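Local coordinates for protein lipase aflb (Neosartorya fumigata, PDB 6IDY) that probably hydrolyses ester bonds of lipids, as a fungal lipase with an alpha/beta-hydrolase fold that carries a bound calcium ion, at residues L237-R250 / F294-V308. Sequence-based numbering, arbitrary orientation.
Sequences LDTQWALKYWPSTR and FIRTLRGGGGDSAYV. With SO4 (sulfate ion), chain E.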
ATOM      1  N   LEU A 237       3.194  -1.885   7.636  1.00 18.18           N
ATOM      2  CA  LEU A 237       4.415  -1.905   8.446  1.00 17.99           C
ATOM      3  C   LEU A 237       4.760  -0.498   8.924  1.00 22.17           C
ATOM      4  O   LEU A 237       5.109  -0.326  10.089  1.00 22.01           O
ATOM      5  CB  LEU A 237       5.607  -2.511   7.675  1.00 17.15           C
ATOM      6  CG  LEU A 237       5.597  -4.023   7.482  1.00 19.84           C
ATOM      7  CD1 LEU A 237       6.688  -4.444   6.509  1.00 18.52           C
ATOM      8  CD2 LEU A 237       5.796  -4.746   8.807  1.00 19.14           C
ATOM      9  N   ASP A 238       4.635   0.505   8.032  1.00 17.98           N
ATOM     10  CA  ASP A 238       4.922   1.906   8.354  1.00 17.99           C
ATOM     11  C   ASP A 238       3.999   2.411   9.462  1.00 23.02           C
ATOM     12  O   ASP A 238       4.454   3.127  10.353  1.00 22.93           O
ATOM     13  CB  ASP A 238       4.763   2.800   7.110  1.00 19.05           C
ATOM     14  CG  ASP A 238       5.628   2.426   5.920  1.00 24.94           C
ATOM     15  OD1 ASP A 238       6.624   1.699   6.110  1.00 24.93           O
ATOM     16  OD2 ASP A 238       5.318   2.876   4.805  1.00 24.70           O
ATOM     17  N   THR A 239       2.704   2.025   9.402  1.00 19.29           N
ATOM     18  CA  THR A 239       1.699   2.430  10.381  1.00 18.76           C
ATOM     19  C   THR A 239       1.926   1.747  11.718  1.00 21.56           C
ATOM     20  O   THR A 239       1.904   2.422  12.742  1.00 21.54           O
ATOM     21  CB  THR A 239       0.282   2.234   9.830  1.00 22.77           C
ATOM     22  OG1 THR A 239       0.200   2.837   8.541  1.00 21.06           O
ATOM     23  CG2 THR A 239      -0.804   2.817  10.764  1.00 19.14           C
ATOM     24  N   GLN A 240       2.135   0.417  11.709  1.00 18.23           N
ATOM     25  CA  GLN A 240       2.386  -0.368  12.920  1.00 18.21           C
ATOM     26  C   GLN A 240       3.626   0.135  13.663  1.00 22.35           C
ATOM     27  O   GLN A 240       3.586   0.247  14.890  1.00 22.40           O
ATOM     28  CB  GLN A 240       2.504  -1.870  12.586  1.00 18.92           C
ATOM     29  CG  GLN A 240       2.508  -2.785  13.816  1.00 20.76           C
ATOM     30  CD  GLN A 240       1.177  -2.943  14.525  1.00 30.56           C
ATOM     31  OE1 GLN A 240       0.178  -2.250  14.250  1.00 23.52           O
ATOM     32  NE2 GLN A 240       1.146  -3.872  15.480  1.00 18.17           N
ATOM     33  N   TRP A 241       4.714   0.448  12.922  1.00 19.05           N
ATOM     34  CA  TRP A 241       5.944   0.996  13.506  1.00 19.51           C
ATOM     35  C   TRP A 241       5.659   2.385  14.108  1.00 21.52           C
ATOM     36  O   TRP A 241       6.070   2.647  15.232  1.00 21.74           O
ATOM     37  CB  TRP A 241       7.089   1.048  12.464  1.00 18.12           C
ATOM     38  CG  TRP A 241       8.427   1.449  13.028  1.00 19.35           C
ATOM     39  CD1 TRP A 241       8.874   2.717  13.263  1.00 22.49           C
ATOM     40  CD2 TRP A 241       9.506   0.570  13.392  1.00 19.17           C
ATOM     41  NE1 TRP A 241      10.157   2.686  13.760  1.00 22.28           N
ATOM     42  CE2 TRP A 241      10.578   1.382  13.833  1.00 23.44           C
ATOM     43  CE3 TRP A 241       9.663  -0.831  13.410  1.00 19.95           C
ATOM     44  CZ2 TRP A 241      11.788   0.841  14.292  1.00 22.59           C
ATOM     45  CZ3 TRP A 241      10.878  -1.364  13.827  1.00 21.20           C
ATOM     46  CH2 TRP A 241      11.926  -0.534  14.251  1.00 22.24           C
ATOM     47  N   ALA A 242       4.914   3.247  13.383  1.00 18.31           N
ATOM     48  CA  ALA A 242       4.531   4.587  13.863  1.00 18.42           C
ATOM     49  C   ALA A 242       3.698   4.485  15.152  1.00 21.70           C
ATOM     50  O   ALA A 242       3.978   5.191  16.117  1.00 21.71           O
ATOM     51  CB  ALA A 242       3.748   5.336  12.784  1.00 19.12           C
ATOM     52  N   LEU A 243       2.723   3.559  15.182  1.00 17.48           N
ATOM     53  CA  LEU A 243       1.872   3.343  16.353  1.00 17.43           C
ATOM     54  C   LEU A 243       2.679   2.842  17.559  1.00 22.63           C
ATOM     55  O   LEU A 243       2.484   3.324  18.675  1.00 22.54           O
ATOM     56  CB  LEU A 243       0.711   2.388  16.023  1.00 16.49           C
ATOM     57  CG  LEU A 243      -0.356   2.915  15.055  1.00 19.78           C
ATOM     58  CD1 LEU A 243      -1.248   1.776  14.571  1.00 18.78           C
ATOM     59  CD2 LEU A 243      -1.197   4.047  15.695  1.00 19.91           C
ATOM     60  N   LYS A 244       3.606   1.912  17.325  1.00 19.64           N
ATOM     61  CA  LYS A 244       4.453   1.354  18.378  1.00 19.55           C
ATOM     62  C   LYS A 244       5.390   2.409  18.998  1.00 24.13           C
ATOM     63  O   LYS A 244       5.368   2.613  20.213  1.00 23.39           O
ATOM     64  CB  LYS A 244       5.268   0.162  17.832  1.00 20.20           C
ATOM     65  CG  LYS A 244       6.306  -0.385  18.822  1.00 22.84           C
ATOM     66  CD  LYS A 244       6.824  -1.762  18.419  1.00 22.40           C
ATOM     67  CE  LYS A 244       7.647  -2.367  19.524  1.00 21.79           C
ATOM     68  NZ  LYS A 244       8.503  -3.465  19.013  1.00 19.39           N
ATOM     69  N   TYR A 245       6.217   3.056  18.162  1.00 21.00           N
ATOM     70  CA  TYR A 245       7.250   3.969  18.632  1.00 20.61           C
ATOM     71  C   TYR A 245       6.803   5.421  18.815  1.00 24.42           C
ATOM     72  O   TYR A 245       7.548   6.191  19.412  1.00 24.08           O
ATOM     73  CB  TYR A 245       8.490   3.851  17.748  1.00 21.15           C
ATOM     74  CG  TYR A 245       9.078   2.458  17.839  1.00 22.05           C
ATOM     75  CD1 TYR A 245       9.697   2.016  19.007  1.00 23.94           C
ATOM     76  CD2 TYR A 245       8.919   1.547  16.802  1.00 22.27           C
ATOM     77  CE1 TYR A 245      10.206   0.723  19.112  1.00 24.63           C
ATOM     78  CE2 TYR A 245       9.427   0.252  16.892  1.00 22.86           C
ATOM     79  CZ  TYR A 245      10.067  -0.157  18.052  1.00 26.71           C
ATOM     80  OH  TYR A 245      10.565  -1.432  18.142  1.00 23.30           O
ATOM     81  N   TRP A 246       5.596   5.797  18.371  1.00 21.95           N
ATOM     82  CA  TRP A 246       5.080   7.145  18.656  1.00 22.76           C
ATOM     83  C   TRP A 246       3.746   6.891  19.357  1.00 25.48           C
ATOM     84  O   TRP A 246       2.703   6.997  18.705  1.00 25.03           O
ATOM     85  CB  TRP A 246       4.911   8.006  17.381  1.00 21.70           C
ATOM     86  CG  TRP A 246       6.164   8.666  16.886  1.00 22.99           C
ATOM     87  CD1 TRP A 246       6.490   9.989  16.989  1.00 26.38           C
ATOM     88  CD2 TRP A 246       7.220   8.050  16.131  1.00 22.43           C
ATOM     89  NE1 TRP A 246       7.698  10.229  16.371  1.00 25.69           N
ATOM     90  CE2 TRP A 246       8.167   9.056  15.833  1.00 26.36           C
ATOM     91  CE3 TRP A 246       7.467   6.736  15.692  1.00 23.30           C
ATOM     92  CZ2 TRP A 246       9.339   8.791  15.116  1.00 25.55           C
ATOM     93  CZ3 TRP A 246       8.638   6.472  14.994  1.00 24.63           C
ATOM     94  CH2 TRP A 246       9.556   7.492  14.708  1.00 25.39           C
ATOM     95  N   PRO A 247       3.749   6.459  20.654  1.00 21.71           N
ATOM     96  CA  PRO A 247       2.475   6.120  21.326  1.00 21.33           C
ATOM     97  C   PRO A 247       1.394   7.197  21.310  1.00 24.84           C
ATOM     98  O   PRO A 247       0.218   6.853  21.427  1.00 25.05           O
ATOM     99  CB  PRO A 247       2.903   5.774  22.758  1.00 23.39           C
ATOM    100  CG  PRO A 247       4.320   5.391  22.650  1.00 27.41           C
ATOM    101  CD  PRO A 247       4.894   6.242  21.563  1.00 23.03           C
ATOM    102  N   SER A 248       1.768   8.488  21.152  1.00 21.24           N
ATOM    103  CA  SER A 248       0.783   9.576  21.097  1.00 21.20           C
ATOM    104  C   SER A 248      -0.190   9.387  19.921  1.00 24.72           C
ATOM    105  O   SER A 248      -1.354   9.768  20.026  1.00 24.60           O
ATOM    106  CB  SER A 248       1.480  10.928  20.994  1.00 24.63           C
ATOM    107  OG  SER A 248       2.244  11.007  19.802  1.00 29.78           O
ATOM    108  N   THR A 249       0.273   8.750  18.827  1.00 21.55           N
ATOM    109  CA  THR A 249      -0.544   8.475  17.639  1.00 21.55           C
ATOM    110  C   THR A 249      -1.681   7.498  17.935  1.00 26.45           C
ATOM    111  O   THR A 249      -2.753   7.627  17.342  1.00 26.40           O
ATOM    112  CB  THR A 249       0.309   7.977  16.467  1.00 26.73           C
ATOM    113  OG1 THR A 249       0.846   6.691  16.780  1.00 24.09           O
ATOM    114  CG2 THR A 249       1.409   8.966  16.063  1.00 25.04           C
ATOM    115  N   ARG A 250      -1.451   6.532  18.851  1.00 23.59           N
ATOM    116  CA  ARG A 250      -2.440   5.511  19.229  1.00 23.85           C
ATOM    117  C   ARG A 250      -3.749   6.114  19.759  1.00 28.16           C
ATOM    118  O   ARG A 250      -4.816   5.553  19.504  1.00 28.25           O
ATOM    119  CB  ARG A 250      -1.880   4.533  20.280  1.00 23.79           C
ATOM    120  CG  ARG A 250      -0.530   3.898  19.959  1.00 26.40           C
ATOM    121  CD  ARG A 250      -0.097   3.033  21.131  1.00 25.34           C
ATOM    122  NE  ARG A 250       1.322   2.678  21.088  1.00 21.37           N
ATOM    123  CZ  ARG A 250       1.951   1.999  22.041  1.00 33.28           C
ATOM    124  NH1 ARG A 250       1.290   1.577  23.112  1.00 20.95           N
ATOM    125  NH2 ARG A 250       3.242   1.714  21.919  1.00 20.41           N
ATOM    126  N   PHE A 294      14.590  -5.995  11.268  1.00 20.15           N
ATOM    127  CA  PHE A 294      13.501  -5.019  11.225  1.00 18.44           C
ATOM    128  C   PHE A 294      12.182  -5.621  11.733  1.00 22.18           C
ATOM    129  O   PHE A 294      11.572  -5.064  12.639  1.00 21.92           O
ATOM    130  CB  PHE A 294      13.313  -4.418   9.813  1.00 19.14           C
ATOM    131  CG  PHE A 294      12.089  -3.531   9.775  1.00 19.57           C
ATOM    132  CD1 PHE A 294      12.121  -2.253  10.328  1.00 21.47           C
ATOM    133  CD2 PHE A 294      10.868  -4.022   9.321  1.00 20.41           C
ATOM    134  CE1 PHE A 294      10.970  -1.470  10.377  1.00 22.08           C
ATOM    135  CE2 PHE A 294       9.713  -3.243   9.388  1.00 22.38           C
ATOM    136  CZ  PHE A 294       9.767  -1.984   9.940  1.00 21.03           C
ATOM    137  N   ILE A 295      11.737  -6.729  11.112  1.00 19.30           N
ATOM    138  CA  ILE A 295      10.498  -7.437  11.439  1.00 18.07           C
ATOM    139  C   ILE A 295      10.513  -7.929  12.889  1.00 22.18           C
ATOM    140  O   ILE A 295       9.547  -7.695  13.612  1.00 22.22           O
ATOM    141  CB  ILE A 295      10.211  -8.563  10.392  1.00 20.26           C
ATOM    142  CG1 ILE A 295       9.893  -7.972   8.985  1.00 20.01           C
ATOM    143  CG2 ILE A 295       9.118  -9.547  10.855  1.00 19.64           C
ATOM    144  CD1 ILE A 295       8.672  -7.042   8.869  1.00 17.51           C
ATOM    145  N   ARG A 296      11.614  -8.572  13.310  1.00 19.71           N
ATOM    146  CA  ARG A 296      11.806  -9.077  14.674  1.00 20.53           C
ATOM    147  C   ARG A 296      11.721  -7.932  15.700  1.00 24.22           C
ATOM    148  O   ARG A 296      11.100  -8.105  16.753  1.00 22.64           O
ATOM    149  CB  ARG A 296      13.155  -9.799  14.774  1.00 22.29           C
ATOM    150  CG  ARG A 296      13.433 -10.501  16.104  1.00 37.82           C
ATOM    151  CD  ARG A 296      14.297 -11.751  15.946  1.00 55.44           C
ATOM    152  NE  ARG A 296      15.505 -11.518  15.145  1.00 71.64           N
ATOM    153  CZ  ARG A 296      15.662 -11.917  13.884  1.00 85.21           C
ATOM    154  NH1 ARG A 296      14.689 -12.571  13.261  1.00 73.40           N
ATOM    155  NH2 ARG A 296      16.787 -11.656  13.235  1.00 70.41           N
ATOM    156  N   THR A 297      12.333  -6.765  15.382  1.00 21.88           N
ATOM    157  CA  THR A 297      12.303  -5.584  16.259  1.00 21.73           C
ATOM    158  C   THR A 297      10.875  -5.065  16.368  1.00 24.30           C
ATOM    159  O   THR A 297      10.424  -4.777  17.467  1.00 23.84           O
ATOM    160  CB  THR A 297      13.271  -4.492  15.767  1.00 26.26           C
ATOM    161  OG1 THR A 297      14.591  -5.033  15.739  1.00 23.60           O
ATOM    162  CG2 THR A 297      13.255  -3.245  16.653  1.00 22.63           C
ATOM    163  N   LEU A 298      10.168  -4.949  15.229  1.00 21.63           N
ATOM    164  CA  LEU A 298       8.792  -4.462  15.215  1.00 20.92           C
ATOM    165  C   LEU A 298       7.871  -5.357  16.024  1.00 23.82           C
ATOM    166  O   LEU A 298       7.111  -4.851  16.846  1.00 23.52           O
ATOM    167  CB  LEU A 298       8.262  -4.321  13.771  1.00 20.78           C
ATOM    168  CG  LEU A 298       6.760  -3.962  13.635  1.00 24.51           C
ATOM    169  CD1 LEU A 298       6.429  -2.617  14.295  1.00 23.97           C
ATOM    170  CD2 LEU A 298       6.325  -3.982  12.193  1.00 23.90           C
ATOM    171  N   ARG A 299       7.956  -6.677  15.801  1.00 19.47           N
ATOM    172  CA  ARG A 299       7.096  -7.674  16.428  1.00 19.55           C
ATOM    173  C   ARG A 299       7.362  -7.898  17.903  1.00 22.96           C
ATOM    174  O   ARG A 299       6.484  -8.412  18.593  1.00 22.02           O
ATOM    175  CB  ARG A 299       7.145  -8.994  15.651  1.00 20.66           C
ATOM    176  CG  ARG A 299       6.573  -8.833  14.242  1.00 21.02           C
ATOM    177  CD  ARG A 299       6.608 -10.130  13.476  1.00 23.01           C
ATOM    178  NE  ARG A 299       5.626 -11.097  13.972  1.00 18.60           N
ATOM    179  CZ  ARG A 299       4.363 -11.150  13.573  1.00 24.84           C
ATOM    180  NH1 ARG A 299       3.899 -10.270  12.691  1.00 17.10           N
ATOM    181  NH2 ARG A 299       3.552 -12.080  14.051  1.00 14.28           N
ATOM    182  N   GLY A 300       8.536  -7.501  18.388  1.00 20.89           N
ATOM    183  CA  GLY A 300       8.867  -7.611  19.810  1.00 21.14           C
ATOM    184  C   GLY A 300       8.010  -6.679  20.653  1.00 24.65           C
ATOM    185  O   GLY A 300       7.422  -5.736  20.117  1.00 23.80           O
ATOM    186  N   GLY A 301       7.890  -6.981  21.950  1.00 21.62           N
ATOM    187  CA  GLY A 301       7.106  -6.193  22.902  1.00 20.99           C
ATOM    188  C   GLY A 301       5.662  -5.928  22.506  1.00 24.82           C
ATOM    189  O   GLY A 301       5.152  -4.826  22.720  1.00 23.82           O
ATOM    190  N   GLY A 302       5.014  -6.926  21.902  1.00 21.56           N
ATOM    191  CA  GLY A 302       3.625  -6.825  21.475  1.00 20.52           C
ATOM    192  C   GLY A 302       3.367  -6.146  20.147  1.00 23.90           C
ATOM    193  O   GLY A 302       2.204  -5.897  19.814  1.00 23.27           O
ATOM    194  N   GLY A 303       4.427  -5.887  19.369  1.00 20.00           N
ATOM    195  CA  GLY A 303       4.308  -5.289  18.037  1.00 19.11           C
ATOM    196  C   GLY A 303       3.577  -6.185  17.046  1.00 22.05           C
ATOM    197  O   GLY A 303       3.164  -5.743  15.973  1.00 21.11           O
ATOM    198  N   ASP A 304       3.414  -7.459  17.413  1.00 19.12           N
ATOM    199  CA  ASP A 304       2.682  -8.471  16.651  1.00 18.13           C
ATOM    200  C   ASP A 304       1.179  -8.457  17.028  1.00 20.06           C
ATOM    201  O   ASP A 304       0.399  -9.239  16.481  1.00 19.35           O
ATOM    202  CB  ASP A 304       3.323  -9.865  16.832  1.00 19.59           C
ATOM    203  CG  ASP A 304       3.428 -10.368  18.261  1.00 25.00           C
ATOM    204  OD1 ASP A 304       3.305  -9.537  19.203  1.00 24.38           O
ATOM    205  OD2 ASP A 304       3.644 -11.586  18.445  1.00 28.48           O
ATOM    206  N   SER A 305       0.787  -7.557  17.960  1.00 15.83           N
ATOM    207  CA  SER A 305      -0.602  -7.320  18.366  1.00 15.93           C
ATOM    208  C   SER A 305      -0.981  -5.911  17.919  1.00 19.71           C
ATOM    209  O   SER A 305      -0.105  -5.056  17.777  1.00 18.66           O
ATOM    210  CB  SER A 305      -0.778  -7.440  19.883  1.00 18.81           C
ATOM    211  OG  SER A 305      -1.066  -8.771  20.275  1.00 23.00           O
ATOM    212  N   ALA A 306      -2.276  -5.661  17.699  1.00 17.28           N
ATOM    213  CA  ALA A 306      -2.736  -4.334  17.291  1.00 17.56           C
ATOM    214  C   ALA A 306      -2.575  -3.290  18.401  1.00 21.78           C
ATOM    215  O   ALA A 306      -2.537  -3.642  19.586  1.00 22.52           O
ATOM    216  CB  ALA A 306      -4.182  -4.396  16.840  1.00 18.32           C
ATOM    217  N   TYR A 307      -2.466  -2.005  18.007  1.00 18.13           N
ATOM    218  CA  TYR A 307      -2.337  -0.872  18.932  1.00 17.83           C
ATOM    219  C   TYR A 307      -3.637  -0.105  19.014  1.00 23.05           C
ATOM    220  O   TYR A 307      -3.868   0.624  19.976  1.00 23.92           O
ATOM    221  CB  TYR A 307      -1.212   0.076  18.458  1.00 17.98           C
ATOM    222  CG  TYR A 307       0.151  -0.504  18.727  1.00 17.92           C
ATOM    223  CD1 TYR A 307       0.705  -0.459  20.002  1.00 18.92           C
ATOM    224  CD2 TYR A 307       0.842  -1.201  17.738  1.00 17.69           C
ATOM    225  CE1 TYR A 307       1.940  -1.042  20.273  1.00 18.28           C
ATOM    226  CE2 TYR A 307       2.068  -1.802  18.003  1.00 18.10           C
ATOM    227  CZ  TYR A 307       2.603  -1.736  19.278  1.00 23.33           C
ATOM    228  OH  TYR A 307       3.800  -2.339  19.555  1.00 24.97           O
ATOM    229  N   VAL A 308      -4.446  -0.199  17.954  1.00 19.02           N
ATOM    230  CA  VAL A 308      -5.736   0.497  17.794  1.00 17.94           C
ATOM    231  C   VAL A 308      -6.667  -0.504  17.059  1.00 21.64           C
ATOM    232  O   VAL A 308      -6.135  -1.478  16.512  1.00 19.77           O
ATOM    233  CB  VAL A 308      -5.558   1.828  16.974  1.00 20.88           C
ATOM    234  CG1 VAL A 308      -4.574   2.786  17.635  1.00 20.10           C
ATOM    235  CG2 VAL A 308      -5.149   1.562  15.520  1.00 19.67           C
TER
HETATM  236  S   SO4 E 502       2.725  -1.067  25.010  1.00 26.53           S
HETATM  237  O1  SO4 E 502       1.748  -0.021  25.320  1.00 27.83           O
HETATM  238  O2  SO4 E 502       3.657  -1.196  26.136  1.00 29.86           O
HETATM  239  O3  SO4 E 502       2.033  -2.323  24.798  1.00 26.15           O
HETATM  240  O4  SO4 E 502       3.463  -0.702  23.808  1.00 26.99           O
HETATM  241  O   HOH W   1      -2.394  -1.827  15.139  1.00 20.77           O
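L237 opens the contact with its CD2 methyl, which lies 3.5 Å from CD2 of L298 and also touches CD1 of I295. One turn on, the Q240 chain bends at chi2 (73°) and spends its amide on backbone: NE2 gives one nearly straight bond to G303 O (2.8 Å) and a more bent one to S305 O, both acceptors lying in the amide plane. A water joins its OE1 to Y307 N, so both ends of the amide are engaged and its rotation is set. W241 is covered over its centre by CE2 of Y245 and, on the opposite face nearer the rim, by CE1 of F294, whose ring runs nearly parallel but slid aside, while L298 fits as a knob among L237, Q240, W241 and K244. In this alpha/beta-hydrolase fold, helix 235-245 follows strand 227-232 of the central sheet, and the axes of 237-245 and 294-299 run at 45°. L243 sets CB against CB of Y307 and CD1 against CG2 of V308. The extended K244 chain carries NZ to L298 O (2.9 Å) in the last helical turn and G300 O (2.7 Å) just beyond, where the helix dipole probably suits the ammonium; NZ also donates to Y245 OH, and CA sits over a face of the Y307 ring. CD1 of Y307 lies over one face of the R250 guanidinium, held flat by acceptors in its plane, L243 O for NE and K244 O, met on a lone pair, for NH2; NH1 donates to O1 of a sulfate (2.8 Å), probably from the crystallisation liquor, that R337 also binds.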